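Local coordinates for protein magnesium-protoporphyrin O-methyltransferase (Synechocystis sp., PDB 4QDK) that transfers a methyl group from S-adenosyl-L-methionine to Mg-protoporphyrin IX, making its 13-monomethyl ester in chlorophyll biosynthesis, at residues L65-G70 / D129-L134. Sequence-based numbering, arbitrary orientation.
With SAH (S-adenosyl-L-homocysteine), chain C.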
ATOM      1  N   LEU A  65     -12.798   0.047   8.943  1.00 10.01           N
ATOM      2  CA  LEU A  65     -13.477   1.310   8.683  1.00 11.18           C
ATOM      3  C   LEU A  65     -12.624   2.486   9.139  1.00 11.35           C
ATOM      4  O   LEU A  65     -12.360   2.643  10.330  1.00 11.45           O
ATOM      5  CB  LEU A  65     -14.835   1.343   9.386  1.00 14.94           C
ATOM      6  CG  LEU A  65     -16.027   0.806   8.592  1.00 18.81           C
ATOM      7  CD1 LEU A  65     -17.204   0.534   9.516  1.00 20.26           C
ATOM      8  CD2 LEU A  65     -16.419   1.793   7.504  1.00 20.22           C
ATOM      9  N   VAL A  66     -12.201   3.312   8.186  1.00 11.50           N
ATOM     10  CA  VAL A  66     -11.320   4.434   8.482  1.00 10.71           C
ATOM     11  C   VAL A  66     -11.895   5.757   7.979  1.00 11.07           C
ATOM     12  O   VAL A  66     -12.403   5.843   6.856  1.00 12.06           O
ATOM     13  CB  VAL A  66      -9.915   4.220   7.861  1.00 11.20           C
ATOM     14  CG1 VAL A  66      -9.009   5.414   8.137  1.00 12.48           C
ATOM     15  CG2 VAL A  66      -9.288   2.936   8.392  1.00 11.33           C
ATOM     16  N   CYS A  67     -11.828   6.779   8.827  1.00  9.74           N
ATOM     17  CA  CYS A  67     -12.171   8.140   8.439  1.00 10.68           C
ATOM     18  C   CYS A  67     -10.894   8.952   8.256  1.00 10.13           C
ATOM     19  O   CYS A  67     -10.090   9.077   9.181  1.00 10.62           O
ATOM     20  CB  CYS A  67     -13.061   8.794   9.501  1.00 12.20           C
ATOM     21  SG  CYS A  67     -13.313  10.580   9.303  1.00 13.66           S
ATOM     22  N   ASP A  68     -10.705   9.483   7.053  1.00  8.86           N
ATOM     23  CA  ASP A  68      -9.577  10.360   6.760  1.00  9.00           C
ATOM     24  C   ASP A  68     -10.105  11.791   6.681  1.00  9.81           C
ATOM     25  O   ASP A  68     -10.661  12.201   5.661  1.00 12.36           O
ATOM     26  CB  ASP A  68      -8.901   9.930   5.450  1.00  9.18           C
ATOM     27  CG  ASP A  68      -7.594  10.662   5.188  1.00 10.59           C
ATOM     28  OD1 ASP A  68      -7.163  11.449   6.053  1.00 11.80           O
ATOM     29  OD2 ASP A  68      -6.984  10.430   4.118  1.00 11.17           O
ATOM     30  N   ALA A  69      -9.956  12.537   7.775  1.00  9.21           N
ATOM     31  CA  ALA A  69     -10.522  13.880   7.885  1.00 10.22           C
ATOM     32  C   ALA A  69      -9.528  14.954   7.448  1.00 11.59           C
ATOM     33  O   ALA A  69      -8.444  15.076   8.017  1.00 12.44           O
ATOM     34  CB  ALA A  69     -11.003  14.141   9.311  1.00  7.30           C
ATOM     35  N   GLY A  70      -9.908  15.733   6.441  1.00 11.24           N
ATOM     36  CA  GLY A  70      -8.995  16.675   5.817  1.00 11.64           C
ATOM     37  C   GLY A  70      -8.062  15.927   4.884  1.00 11.62           C
ATOM     38  O   GLY A  70      -6.846  16.113   4.918  1.00 11.28           O
ATOM     39  N   ASP A 129     -13.719   2.713  13.112  1.00 13.49           N
ATOM     40  CA  ASP A 129     -12.753   2.117  14.024  1.00 12.39           C
ATOM     41  C   ASP A 129     -11.626   3.106  14.262  1.00 10.97           C
ATOM     42  O   ASP A 129     -11.196   3.324  15.395  1.00 11.16           O
ATOM     43  CB  ASP A 129     -12.175   0.824  13.453  1.00 12.92           C
ATOM     44  CG  ASP A 129     -11.038   0.278  14.299  1.00 13.34           C
ATOM     45  OD1 ASP A 129      -9.877   0.692  14.085  1.00 12.99           O
ATOM     46  OD2 ASP A 129     -11.304  -0.560  15.185  1.00 14.14           O
ATOM     47  N   THR A 130     -11.155   3.703  13.173  1.00 10.05           N
ATOM     48  CA  THR A 130     -10.004   4.590  13.210  1.00  9.38           C
ATOM     49  C   THR A 130     -10.299   5.896  12.482  1.00  9.75           C
ATOM     50  O   THR A 130     -10.764   5.892  11.337  1.00  9.91           O
ATOM     51  CB  THR A 130      -8.769   3.916  12.574  1.00  8.75           C
ATOM     52  OG1 THR A 130      -8.385   2.784  13.366  1.00  7.75           O
ATOM     53  CG2 THR A 130      -7.603   4.892  12.486  1.00  7.80           C
ATOM     54  N   VAL A 131     -10.044   7.008  13.161  1.00  8.44           N
ATOM     55  CA  VAL A 131     -10.180   8.329  12.564  1.00  8.24           C
ATOM     56  C   VAL A 131      -8.800   8.965  12.460  1.00  8.74           C
ATOM     57  O   VAL A 131      -8.021   8.939  13.416  1.00  9.81           O
ATOM     58  CB  VAL A 131     -11.110   9.233  13.402  1.00  8.98           C
ATOM     59  CG1 VAL A 131     -11.196  10.624  12.794  1.00  9.51           C
ATOM     60  CG2 VAL A 131     -12.493   8.612  13.505  1.00  8.68           C
ATOM     61  N   ILE A 132      -8.490   9.522  11.295  1.00  7.89           N
ATOM     62  CA  ILE A 132      -7.160  10.063  11.049  1.00  8.12           C
ATOM     63  C   ILE A 132      -7.215  11.505  10.553  1.00  8.33           C
ATOM     64  O   ILE A 132      -7.998  11.841   9.667  1.00  9.79           O
ATOM     65  CB  ILE A 132      -6.387   9.199  10.027  1.00  8.33           C
ATOM     66  CG1 ILE A 132      -6.389   7.731  10.461  1.00  8.90           C
ATOM     67  CG2 ILE A 132      -4.966   9.710   9.876  1.00  8.64           C
ATOM     68  CD1 ILE A 132      -5.700   6.797   9.485  1.00  9.17           C
ATOM     69  N   CYS A 133      -6.375  12.352  11.137  1.00  7.15           N
ATOM     70  CA  CYS A 133      -6.291  13.749  10.740  1.00  7.91           C
ATOM     71  C   CYS A 133      -4.830  14.181  10.660  1.00  9.08           C
ATOM     72  O   CYS A 133      -4.209  14.489  11.680  1.00  9.01           O
ATOM     73  CB  CYS A 133      -7.047  14.626  11.739  1.00 10.28           C
ATOM     74  SG  CYS A 133      -7.213  16.348  11.234  1.00 12.50           S
ATOM     75  N   LEU A 134      -4.283  14.199   9.446  1.00  9.54           N
ATOM     76  CA  LEU A 134      -2.870  14.513   9.242  1.00  9.29           C
ATOM     77  C   LEU A 134      -2.640  15.901   8.646  1.00  9.91           C
ATOM     78  O   LEU A 134      -3.258  16.270   7.644  1.00  9.62           O
ATOM     79  CB  LEU A 134      -2.207  13.463   8.343  1.00  9.90           C
ATOM     80  CG  LEU A 134      -2.213  12.004   8.803  1.00 10.24           C
ATOM     81  CD1 LEU A 134      -1.444  11.125   7.816  1.00  9.13           C
ATOM     82  CD2 LEU A 134      -1.643  11.868  10.210  1.00 11.25           C
TER
HETATM   83  N   SAH C 301      -4.360  15.175   5.322  1.00 13.32           N
HETATM   84  CA  SAH C 301      -3.908  15.328   3.943  1.00 14.85           C
HETATM   85  CB  SAH C 301      -3.997  16.780   3.485  1.00 15.65           C
HETATM   86  CG  SAH C 301      -3.266  17.789   4.364  1.00 16.19           C
HETATM   87  SD  SAH C 301      -3.258  19.449   3.633  1.00 16.46           S
HETATM   88  C   SAH C 301      -2.477  14.834   3.799  1.00 14.91           C
HETATM   89  O   SAH C 301      -2.047  14.456   2.709  1.00 15.45           O
HETATM   90  OXT SAH C 301      -1.725  14.803   4.773  1.00 14.26           O
HETATM   91  C5' SAH C 301      -4.512  20.012   4.809  1.00 15.48           C
HETATM   92  C4' SAH C 301      -5.928  19.810   4.283  1.00 14.81           C
HETATM   93  O4' SAH C 301      -6.859  20.020   5.325  1.00 14.31           O
HETATM   94  C3' SAH C 301      -6.299  20.777   3.165  1.00 14.31           C
HETATM   95  O3' SAH C 301      -6.679  20.028   2.033  1.00 15.35           O
HETATM   96  C2' SAH C 301      -7.500  21.541   3.694  1.00 13.84           C
HETATM   97  O2' SAH C 301      -8.470  21.768   2.698  1.00 14.59           O
HETATM   98  C1' SAH C 301      -8.017  20.611   4.778  1.00 13.61           C
HETATM   99  N9  SAH C 301      -8.797  21.293   5.824  1.00 14.16           N
HETATM  100  C8  SAH C 301      -8.506  22.478   6.444  1.00 13.77           C
HETATM  101  N7  SAH C 301      -9.484  22.737   7.343  1.00 13.69           N
HETATM  102  C5  SAH C 301     -10.389  21.731   7.304  1.00 13.72           C
HETATM  103  C6  SAH C 301     -11.566  21.496   8.003  1.00 13.60           C
HETATM  104  N6  SAH C 301     -11.990  22.363   8.919  1.00 13.96           N
HETATM  105  N1  SAH C 301     -12.299  20.360   7.736  1.00 13.21           N
HETATM  106  C2  SAH C 301     -11.859  19.459   6.785  1.00 12.56           C
HETATM  107  N3  SAH C 301     -10.690  19.701   6.094  1.00 13.10           N
HETATM  108  C4  SAH C 301      -9.968  20.819   6.351  1.00 13.83           C
HETATM  109  O   HOH W   1      -6.157  13.934   7.376  1.00 10.75           O
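C67 and V131 are paired at the middle of a parallel two-strand ladder, and C67 bonds through both its backbone N and its backbone O: its N gives to T130 O, and its O takes I132 N at 2.7 Å. T130 N to L65 O and A69 N to I132 O carry the same zigzag to either end.

I132 can be traced outward from its CB, which rests against C67 O at 3.8 Å. CG1 lies anti to the carbonyl carbon (chi1 -53°), still near C67 O, and the extended chain then carries CD1 across to V66 CG1, 3.8 Å away. On the reverse face C67 CB touches V131 CG2, while C67 SG reaches V131 CG1 at 4.1 Å.

Past A69 the direct pairing stops, and a water lies between A69 O and L134 N. It takes a hydrogen bond from L134 N and lies 2.6 Å from A69 O and within bonding distance of D68 OD1, more acceptors being near than it has protons to give; S77 binds the other carboxylate oxygen of D68. Just beyond, the amino N of S-adenosylhomocysteine gives hydrogen bonds to G70 O (2.7 Å) and L134 O (2.8 Å). The carboxy ends of the two strands thus grip the amino acid part of the cofactor product through main-chain carbonyls, as in class I methyltransferases.

In the seven-stranded sheet, order 3-2-1-4-5-7-6, this is the central 1-4 pair. Strand 86-91 flanks 65-69, and strand 159-164 flanks 130-133. L80 of helix 77-82 packs on V66 and I132; L152 of helix 142-153 covers A69, V131 and C133 on the other face.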